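Local coordinates for MHC class I-like protein MILL2 (Mus musculus, PDB 6A97) that belongs to the MHC class I family and binds heparan sulfate proteoglycans on the surface of fibroblast cells, at residues R30-E35 with K55-S60; W131-G134 with F140-F143; W150-P155 with Q159-W164. All coordinates share one frame; numbering follows the deposited sequence.

Interaction 1. Residues R30-E35 with K55-S60; sequences RAHSLE and KYNGDS
An Asx turn where strand 51-57 runs out, formed by Asn57 and engaged from across the sheet by His32, carries this contact at the strand ends of the alpha-1 half of the MHC platform. Asn57 OD1 accepts a hydrogen bond from the backbone N of Asp59 at 3.0 Å, which defines the turn just after the strand ends. The same oxygen receives a second bond, from His32 NE2, at 2.7 Å. The two donors approach from opposite faces of the amide: His32 NE2 comes in with a modest tilt from the carbonyl plane, whereas Asp59 N sits well above it. The carboxamide reaches this point because its CG lies anti to the backbone N (chi1 -172°), which carries the oxygen out toward the histidine. Imidazole and amide are turned by 24° from one another, and OD1 lies near the ring edge but tilted out of its plane. One face of the same imidazole carries Asp59, whose CB stands 3.9 Å from the centroid of the His32 ring in a CH-pi contact. Both His32 and Asn57 also pack on Leu43, so the pairing spans the start of strand 42-48, which lies between their two strands. The amide nitrogen of Asn57 makes a weak hydrogen bond to Glu62, and Asp59 OD1 accepts from the backbone of Arg61. Because NE2 is the donor, one imidazole proton is accounted for; the nearby Asp59 carboxylate, with OD2 4.6 Å from His32 ND1, may favour a second, although the two groups are not in contact. An oxygen gripped by two donors leaves the amide little rotational freedom.

Interaction 2. Residues W131-G134 with F140-F143; sequences WHLG and FLTF
Leu133 faces both Phe140 and Leu141 across the hairpin of strands 127-135 and 138-144, a classic beta bulge in the antiparallel floor of the alpha-2 half of the platform. Its carbonyl oxygen accepts a hydrogen bond from the backbone N of Leu141 at 3.3 Å and, weakly, one from that of Phe140, while Leu133 N donates to Leu141 O to complete the hydrogen-bonded pair. The side of the sheet bearing these leucines is the tight one. Leu133 CD1 touches Leu141 CD1 at 3.7 Å, and Leu133 CB lies 3.8 Å from CD2 of Phe140. Next along the hairpin, the CB atoms of Trp131 and Phe143 meet at 4.1 Å before their rings diverge; both side chains pack on Val174 of helix 171-193, and Trp131 also reaches helix 75-96.

The opposite side carries His132 and Thr142, a non-hydrogen-bonded pair whose side chains run alongside one another and are only partly buried. This side is polar and more open to solvent, and His132 also packs on a basic side chain of another protein's chain. Thr142 OG1 has its strongest polar partner in Asp153 OD2, and also accepts from His132. With its CG beside the backbone N (chi1 -49°), His132 turns its ring edge to the threonine: ND1 donates to Thr142 OG1 at 3.0 Å, nearly straight at 167°, with the oxygen lying in the imidazole plane.

Interaction 3. Residues W150-P155 with Q159-W164; sequences WTVDGP and QNKMFW
The side chain of Lys161 crosses that of Val152 at a slant, so that a long chain from helix 158-167 covers the end of the outermost strand, 149-152. Its CB starts out beside the valine without close contact. At CG the two side chains meet, 4.0 Å from Val152 CB. CD and CE make no close contact with Val152, though the side chain also touches Ser156, and a bend at the last torsion (chi4 -70°) folds the amine back toward the strand. NZ stands 3.6 Å from Val152 O, too far to count as a hydrogen bond; what ties it to the strand is a water. That water accepts from Lys161 NZ at 3.1 Å and from Val152 N at 2.9 Å, satisfying a backbone N-H on the strand. Val152 also presses CG2 on the helix itself, 3.8 Å from Lys161 CA, and touches Trp164 CB one helical turn later at 4.1 Å. One branched side chain therefore rests on two successive turns of helix. Val152 and Trp164 both pack on Leu141 and the Trp164 ring meets Phe140 edge-to-face, so Trp164 connects helix 158-167 both to strand 138-144 and to helix 98-104.

All three contacts belong to the single antiparallel sheet and overlying helices of the MHC class I-like platform, and follow one another along the chain. Interaction 1 lies in the alpha-1 half, its centre about 19 Å from that of interaction 2 and about 25 Å from that of interaction 3, and touches neither. Interactions 2 and 3 share the alpha-2 half, with centres about 10 Å apart, meeting where strands 138-144 and 149-152 are neighbours. There Thr142 O probably bonds to Thr151 N, and the rings of Phe143 and Trp150 meet edge-to-face. Interaction 1 joins strand ends, interaction 2 pairs two strands, and interaction 3 packs helix 158-167 on the outermost strand, so one eight-stranded sheet carries all three.

Interaction 1. Residues R30-E35 with K55-S60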
loop_
_atom_site.group_PDB
_atom_site.type_symbol
_atom_site.label_atom_id
_atom_site.label_comp_id
_atom_site.label_asym_id
_atom_site.label_seq_id
_atom_site.Cartn_x
_atom_site.Cartn_y
_atom_site.Cartn_z
ATOM N N ARG A 30 -3.250 -30.874 6.373
ATOM C CA ARG A 30 -4.649 -31.219 6.162
ATOM C C ARG A 30 -4.822 -32.711 5.895
ATOM O O ARG A 30 -4.069 -33.293 5.119
ATOM C CB ARG A 30 -5.225 -30.408 5.005
ATOM C CG ARG A 30 -6.591 -30.876 4.557
ATOM C CD ARG A 30 -7.244 -29.860 3.646
ATOM N NE ARG A 30 -6.453 -29.626 2.444
ATOM C CZ ARG A 30 -6.660 -30.243 1.283
ATOM N NH1 ARG A 30 -7.639 -31.133 1.168
ATOM N NH2 ARG A 30 -5.895 -29.959 0.235
ATOM N N ALA A 31 -5.813 -33.322 6.539
ATOM C CA ALA A 31 -6.179 -34.707 6.249
ATOM C C ALA A 31 -7.078 -34.774 5.024
ATOM O O ALA A 31 -8.041 -34.011 4.906
ATOM C CB ALA A 31 -6.872 -35.340 7.445
ATOM N N HIS A 32 -6.771 -35.698 4.117
ATOM C CA HIS A 32 -7.547 -35.842 2.891
ATOM C C HIS A 32 -8.926 -36.418 3.180
ATOM O O HIS A 32 -9.936 -35.910 2.694
ATOM C CB HIS A 32 -6.807 -36.722 1.885
ATOM C CG HIS A 32 -5.649 -36.039 1.232
ATOM N ND1 HIS A 32 -5.803 -34.980 0.363
ATOM C CD2 HIS A 32 -4.316 -36.264 1.321
ATOM C CE1 HIS A 32 -4.615 -34.583 -0.056
ATOM N NE2 HIS A 32 -3.696 -35.346 0.509
ATOM N N SER A 33 -8.956 -37.485 3.971
ATOM C CA SER A 33 -10.206 -38.084 4.422
ATOM C C SER A 33 -9.967 -38.796 5.746
ATOM O O SER A 33 -8.955 -39.474 5.921
ATOM C CB SER A 33 -10.759 -39.057 3.384
ATOM O OG SER A 33 -10.081 -40.297 3.437
ATOM N N LEU A 34 -10.899 -38.638 6.675
ATOM C CA LEU A 34 -10.720 -39.155 8.023
ATOM C C LEU A 34 -11.081 -40.636 8.115
ATOM O O LEU A 34 -12.248 -40.998 8.261
ATOM C CB LEU A 34 -11.547 -38.334 9.010
ATOM C CG LEU A 34 -11.150 -36.855 9.060
ATOM C CD1 LEU A 34 -12.157 -36.050 9.861
ATOM C CD2 LEU A 34 -9.757 -36.694 9.643
ATOM N N GLU A 35 -10.063 -41.487 8.026
ATOM C CA GLU A 35 -10.247 -42.924 8.162
ATOM C C GLU A 35 -9.885 -43.362 9.579
ATOM O O GLU A 35 -10.730 -43.863 10.321
ATOM C CB GLU A 35 -9.402 -43.674 7.128
ATOM N N LYS A 55 6.836 -29.733 0.273
ATOM C CA LYS A 55 5.537 -30.378 0.279
ATOM C C LYS A 55 5.679 -31.883 0.439
ATOM O O LYS A 55 6.545 -32.498 -0.187
ATOM C CB LYS A 55 4.763 -30.097 -1.013
ATOM C CG LYS A 55 3.583 -31.054 -1.163
ATOM C CD LYS A 55 2.826 -30.895 -2.440
ATOM C CE LYS A 55 3.491 -31.609 -3.590
ATOM N NZ LYS A 55 2.541 -31.699 -4.738
ATOM N N TYR A 56 4.827 -32.469 1.271
ATOM C CA TYR A 56 4.625 -33.910 1.256
ATOM C C TYR A 56 3.145 -34.183 1.130
ATOM O O TYR A 56 2.352 -33.696 1.935
ATOM C CB TYR A 56 5.173 -34.588 2.514
ATOM C CG TYR A 56 4.768 -36.048 2.611
ATOM C CD1 TYR A 56 4.081 -36.530 3.716
ATOM C CD2 TYR A 56 5.064 -36.941 1.582
ATOM C CE1 TYR A 56 3.707 -37.862 3.806
ATOM C CE2 TYR A 56 4.689 -38.278 1.658
ATOM C CZ TYR A 56 4.012 -38.732 2.779
ATOM O OH TYR A 56 3.632 -40.054 2.879
ATOM N N ASN A 57 2.772 -34.963 0.123
ATOM C CA ASN A 57 1.378 -35.324 -0.072
ATOM C C ASN A 57 1.206 -36.835 -0.047
ATOM O O ASN A 57 1.584 -37.519 -0.993
ATOM C CB ASN A 57 0.861 -34.748 -1.393
ATOM C CG ASN A 57 -0.635 -34.932 -1.563
ATOM O OD1 ASN A 57 -1.302 -35.527 -0.714
ATOM N ND2 ASN A 57 -1.174 -34.399 -2.656
ATOM N N GLY A 58 0.634 -37.350 1.037
ATOM C CA GLY A 58 0.484 -38.784 1.208
ATOM C C GLY A 58 -0.717 -39.364 0.486
ATOM O O GLY A 58 -1.060 -40.528 0.685
ATOM N N ASP A 59 -1.366 -38.550 -0.342
ATOM C CA ASP A 59 -2.491 -39.016 -1.145
ATOM C C ASP A 59 -2.013 -40.101 -2.110
ATOM O O ASP A 59 -1.118 -39.867 -2.920
ATOM C CB ASP A 59 -3.128 -37.851 -1.906
ATOM C CG ASP A 59 -4.362 -38.262 -2.698
ATOM O OD1 ASP A 59 -4.781 -39.435 -2.611
ATOM O OD2 ASP A 59 -4.923 -37.398 -3.405
ATOM N N SER A 60 -2.617 -41.281 -2.008
ATOM C CA SER A 60 -2.236 -42.436 -2.822
ATOM C C SER A 60 -2.290 -42.157 -4.321
ATOM O O SER A 60 -1.549 -42.756 -5.097
ATOM C CB SER A 60 -3.137 -43.629 -2.497
ATOM O OG SER A 60 -2.927 -44.079 -1.173
#

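Interaction 2. Residues W131-G134 with F140-F143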
loop_
_atom_site.group_PDB
_atom_site.type_symbol
_atom_site.label_atom_id
_atom_site.label_comp_id
_atom_site.label_asym_id
_atom_site.label_seq_id
_atom_site.Cartn_x
_atom_site.Cartn_y
_atom_site.Cartn_z
ATOM N N TRP A 131 0.239 -23.351 17.483
ATOM C CA TRP A 131 -0.386 -24.560 16.956
ATOM C C TRP A 131 -1.905 -24.447 17.039
ATOM O O TRP A 131 -2.478 -24.396 18.131
ATOM C CB TRP A 131 0.109 -25.793 17.713
ATOM C CG TRP A 131 -0.234 -27.107 17.072
ATOM C CD1 TRP A 131 -1.329 -27.393 16.310
ATOM C CD2 TRP A 131 0.542 -28.312 17.126
ATOM N NE1 TRP A 131 -1.289 -28.703 15.893
ATOM C CE2 TRP A 131 -0.149 -29.289 16.381
ATOM C CE3 TRP A 131 1.753 -28.660 17.736
ATOM C CZ2 TRP A 131 0.327 -30.594 16.231
ATOM C CZ3 TRP A 131 2.225 -29.957 17.585
ATOM C CH2 TRP A 131 1.512 -30.906 16.842
ATOM N N HIS A 132 -2.551 -24.404 15.876
ATOM C CA HIS A 132 -4.007 -24.324 15.801
ATOM C C HIS A 132 -4.580 -25.488 15.005
ATOM O O HIS A 132 -3.973 -25.943 14.038
ATOM C CB HIS A 132 -4.449 -23.008 15.156
ATOM C CG HIS A 132 -3.796 -21.792 15.736
ATOM N ND1 HIS A 132 -4.282 -21.143 16.851
ATOM C CD2 HIS A 132 -2.698 -21.101 15.348
ATOM C CE1 HIS A 132 -3.508 -20.109 17.128
ATOM N NE2 HIS A 132 -2.538 -20.062 16.232
ATOM N N LEU A 133 -5.746 -25.972 15.419
ATOM C CA LEU A 133 -6.481 -26.954 14.635
ATOM C C LEU A 133 -7.771 -26.334 14.120
ATOM O O LEU A 133 -8.375 -25.485 14.782
ATOM C CB LEU A 133 -6.795 -28.205 15.460
ATOM C CG LEU A 133 -5.629 -28.975 16.079
ATOM C CD1 LEU A 133 -6.152 -30.106 16.941
ATOM C CD2 LEU A 133 -4.734 -29.517 14.988
ATOM N N GLY A 134 -8.191 -26.765 12.939
ATOM C CA GLY A 134 -9.429 -26.296 12.350
ATOM C C GLY A 134 -10.272 -27.481 11.938
ATOM O O GLY A 134 -9.751 -28.491 11.459
ATOM N N PHE A 140 -10.989 -24.557 15.930
ATOM C CA PHE A 140 -11.305 -25.781 16.662
ATOM C C PHE A 140 -10.544 -25.771 17.983
ATOM O O PHE A 140 -11.135 -25.582 19.045
ATOM C CB PHE A 140 -10.947 -27.011 15.815
ATOM C CG PHE A 140 -11.128 -28.335 16.520
ATOM C CD1 PHE A 140 -12.048 -28.485 17.547
ATOM C CD2 PHE A 140 -10.369 -29.436 16.142
ATOM C CE1 PHE A 140 -12.205 -29.704 18.186
ATOM C CE2 PHE A 140 -10.526 -30.661 16.776
ATOM C CZ PHE A 140 -11.443 -30.792 17.800
ATOM N N LEU A 141 -9.231 -25.954 17.908
ATOM C CA LEU A 141 -8.387 -25.900 19.096
ATOM C C LEU A 141 -7.222 -24.938 18.904
ATOM O O LEU A 141 -6.810 -24.654 17.778
ATOM C CB LEU A 141 -7.857 -27.294 19.447
ATOM C CG LEU A 141 -8.881 -28.417 19.644
ATOM C CD1 LEU A 141 -8.184 -29.727 19.969
ATOM C CD2 LEU A 141 -9.889 -28.066 20.739
ATOM N N THR A 142 -6.692 -24.438 20.011
ATOM C CA THR A 142 -5.519 -23.577 19.986
ATOM C C THR A 142 -4.644 -23.899 21.186
ATOM O O THR A 142 -5.132 -23.953 22.316
ATOM C CB THR A 142 -5.899 -22.082 20.013
ATOM O OG1 THR A 142 -6.558 -21.729 18.791
ATOM C CG2 THR A 142 -4.655 -21.209 20.193
ATOM N N PHE A 143 -3.355 -24.119 20.952
ATOM C CA PHE A 143 -2.458 -24.431 22.055
ATOM C C PHE A 143 -1.992 -23.151 22.740
ATOM O O PHE A 143 -1.415 -22.266 22.107
ATOM C CB PHE A 143 -1.257 -25.250 21.575
ATOM C CG PHE A 143 -0.379 -25.737 22.693
ATOM C CD1 PHE A 143 -0.778 -26.798 23.490
ATOM C CD2 PHE A 143 0.837 -25.127 22.955
ATOM C CE1 PHE A 143 0.019 -27.243 24.526
ATOM C CE2 PHE A 143 1.643 -25.571 23.988
ATOM C CZ PHE A 143 1.233 -26.629 24.775
HETATM O O HOH W 1 -0.717 -21.639 19.679
#

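Interaction 3. Residues W150-P155 with Q159-W164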
loop_
_atom_site.group_PDB
_atom_site.type_symbol
_atom_site.label_atom_id
_atom_site.label_comp_id
_atom_site.label_asym_id
_atom_site.label_seq_id
_atom_site.Cartn_x
_atom_site.Cartn_y
_atom_site.Cartn_z
ATOM N N TRP A 150 -4.472 -27.012 25.796
ATOM C CA TRP A 150 -5.284 -26.721 24.626
ATOM C C TRP A 150 -6.550 -25.930 24.958
ATOM O O TRP A 150 -7.289 -26.255 25.892
ATOM C CB TRP A 150 -5.652 -28.019 23.916
ATOM C CG TRP A 150 -4.490 -28.637 23.210
ATOM C CD1 TRP A 150 -3.649 -29.597 23.697
ATOM C CD2 TRP A 150 -4.031 -28.330 21.889
ATOM N NE1 TRP A 150 -2.700 -29.914 22.754
ATOM C CE2 TRP A 150 -2.909 -29.149 21.637
ATOM C CE3 TRP A 150 -4.461 -27.446 20.893
ATOM C CZ2 TRP A 150 -2.209 -29.108 20.430
ATOM C CZ3 TRP A 150 -3.767 -27.407 19.692
ATOM C CH2 TRP A 150 -2.654 -28.236 19.469
ATOM N N THR A 151 -6.790 -24.888 24.174
ATOM C CA THR A 151 -8.006 -24.100 24.292
ATOM C C THR A 151 -9.018 -24.530 23.238
ATOM O O THR A 151 -8.680 -24.641 22.060
ATOM C CB THR A 151 -7.711 -22.597 24.135
ATOM O OG1 THR A 151 -6.779 -22.185 25.140
ATOM C CG2 THR A 151 -8.991 -21.772 24.255
ATOM N N VAL A 152 -10.255 -24.785 23.656
ATOM C CA VAL A 152 -11.334 -25.004 22.694
ATOM C C VAL A 152 -11.874 -23.650 22.217
ATOM O O VAL A 152 -12.345 -22.844 23.018
ATOM C CB VAL A 152 -12.466 -25.842 23.295
ATOM C CG1 VAL A 152 -13.630 -25.929 22.325
ATOM C CG2 VAL A 152 -11.955 -27.228 23.653
ATOM N N ASP A 153 -11.798 -23.403 20.912
ATOM C CA ASP A 153 -12.063 -22.071 20.368
ATOM C C ASP A 153 -13.539 -21.736 20.138
ATOM O O ASP A 153 -13.951 -20.592 20.332
ATOM C CB ASP A 153 -11.293 -21.893 19.061
ATOM C CG ASP A 153 -9.805 -21.743 19.289
ATOM O OD1 ASP A 153 -9.428 -21.060 20.266
ATOM O OD2 ASP A 153 -9.016 -22.311 18.503
ATOM N N GLY A 154 -14.330 -22.716 19.719
ATOM C CA GLY A 154 -15.736 -22.472 19.449
ATOM C C GLY A 154 -16.605 -22.593 20.690
ATOM O O GLY A 154 -16.107 -22.911 21.772
ATOM N N PRO A 155 -17.910 -22.316 20.546
ATOM C CA PRO A 155 -18.857 -22.575 21.635
ATOM C C PRO A 155 -18.812 -24.043 22.029
ATOM O O PRO A 155 -18.795 -24.906 21.152
ATOM C CB PRO A 155 -20.210 -22.204 21.025
ATOM C CG PRO A 155 -19.880 -21.229 19.948
ATOM C CD PRO A 155 -18.561 -21.686 19.387
ATOM N N GLN A 159 -18.060 -30.338 29.283
ATOM C CA GLN A 159 -17.772 -31.738 29.019
ATOM C C GLN A 159 -16.900 -31.908 27.773
ATOM O O GLN A 159 -15.938 -32.676 27.780
ATOM C CB GLN A 159 -19.072 -32.529 28.860
ATOM C CG GLN A 159 -18.920 -33.780 27.989
ATOM C CD GLN A 159 -20.153 -34.665 28.003
ATOM O OE1 GLN A 159 -20.370 -35.427 28.944
ATOM N NE2 GLN A 159 -20.966 -34.566 26.958
ATOM N N ASN A 160 -17.235 -31.188 26.707
ATOM C CA ASN A 160 -16.467 -31.284 25.471
ATOM C C ASN A 160 -15.109 -30.602 25.580
ATOM O O ASN A 160 -14.141 -31.053 24.971
ATOM C CB ASN A 160 -17.257 -30.702 24.298
ATOM C CG ASN A 160 -18.433 -31.572 23.908
ATOM O OD1 ASN A 160 -18.434 -32.777 24.157
ATOM N ND2 ASN A 160 -19.440 -30.968 23.289
ATOM N N LYS A 161 -15.031 -29.524 26.354
ATOM C CA LYS A 161 -13.749 -28.870 26.601
ATOM C C LYS A 161 -12.771 -29.830 27.266
ATOM O O LYS A 161 -11.639 -29.991 26.806
ATOM C CB LYS A 161 -13.917 -27.626 27.474
ATOM C CG LYS A 161 -14.375 -26.374 26.734
ATOM C CD LYS A 161 -14.531 -25.199 27.701
ATOM C CE LYS A 161 -15.130 -23.974 27.018
ATOM N NZ LYS A 161 -14.184 -23.334 26.057
ATOM N N MET A 162 -13.216 -30.460 28.352
ATOM C CA MET A 162 -12.400 -31.434 29.072
ATOM C C MET A 162 -12.014 -32.598 28.164
ATOM O O MET A 162 -10.867 -33.033 28.163
ATOM C CB MET A 162 -13.143 -31.949 30.308
ATOM C CG MET A 162 -13.325 -30.894 31.401
ATOM S SD MET A 162 -14.328 -31.468 32.792
ATOM C CE MET A 162 -13.864 -33.198 32.871
ATOM N N PHE A 163 -12.982 -33.089 27.397
ATOM C CA PHE A 163 -12.749 -34.154 26.432
ATOM C C PHE A 163 -11.586 -33.839 25.491
ATOM O O PHE A 163 -10.681 -34.659 25.325
ATOM C CB PHE A 163 -14.020 -34.418 25.619
ATOM C CG PHE A 163 -13.900 -35.568 24.649
ATOM C CD1 PHE A 163 -13.415 -35.369 23.363
ATOM C CD2 PHE A 163 -14.286 -36.846 25.023
ATOM C CE1 PHE A 163 -13.308 -36.425 22.473
ATOM C CE2 PHE A 163 -14.182 -37.906 24.138
ATOM C CZ PHE A 163 -13.694 -37.696 22.863
ATOM N N TRP A 164 -11.611 -32.659 24.876
ATOM C CA TRP A 164 -10.593 -32.302 23.891
ATOM C C TRP A 164 -9.282 -31.898 24.554
ATOM O O TRP A 164 -8.216 -32.039 23.960
ATOM C CB TRP A 164 -11.089 -31.177 22.963
ATOM C CG TRP A 164 -12.172 -31.633 22.031
ATOM C CD1 TRP A 164 -13.462 -31.194 21.998
ATOM C CD2 TRP A 164 -12.068 -32.647 21.020
ATOM N NE1 TRP A 164 -14.166 -31.861 21.025
ATOM C CE2 TRP A 164 -13.336 -32.762 20.413
ATOM C CE3 TRP A 164 -11.028 -33.465 20.568
ATOM C CZ2 TRP A 164 -13.589 -33.653 19.374
ATOM C CZ3 TRP A 164 -11.282 -34.355 19.540
ATOM C CH2 TRP A 164 -12.552 -34.439 18.951
HETATM O O HOH W 2 -11.196 -24.155 26.377
#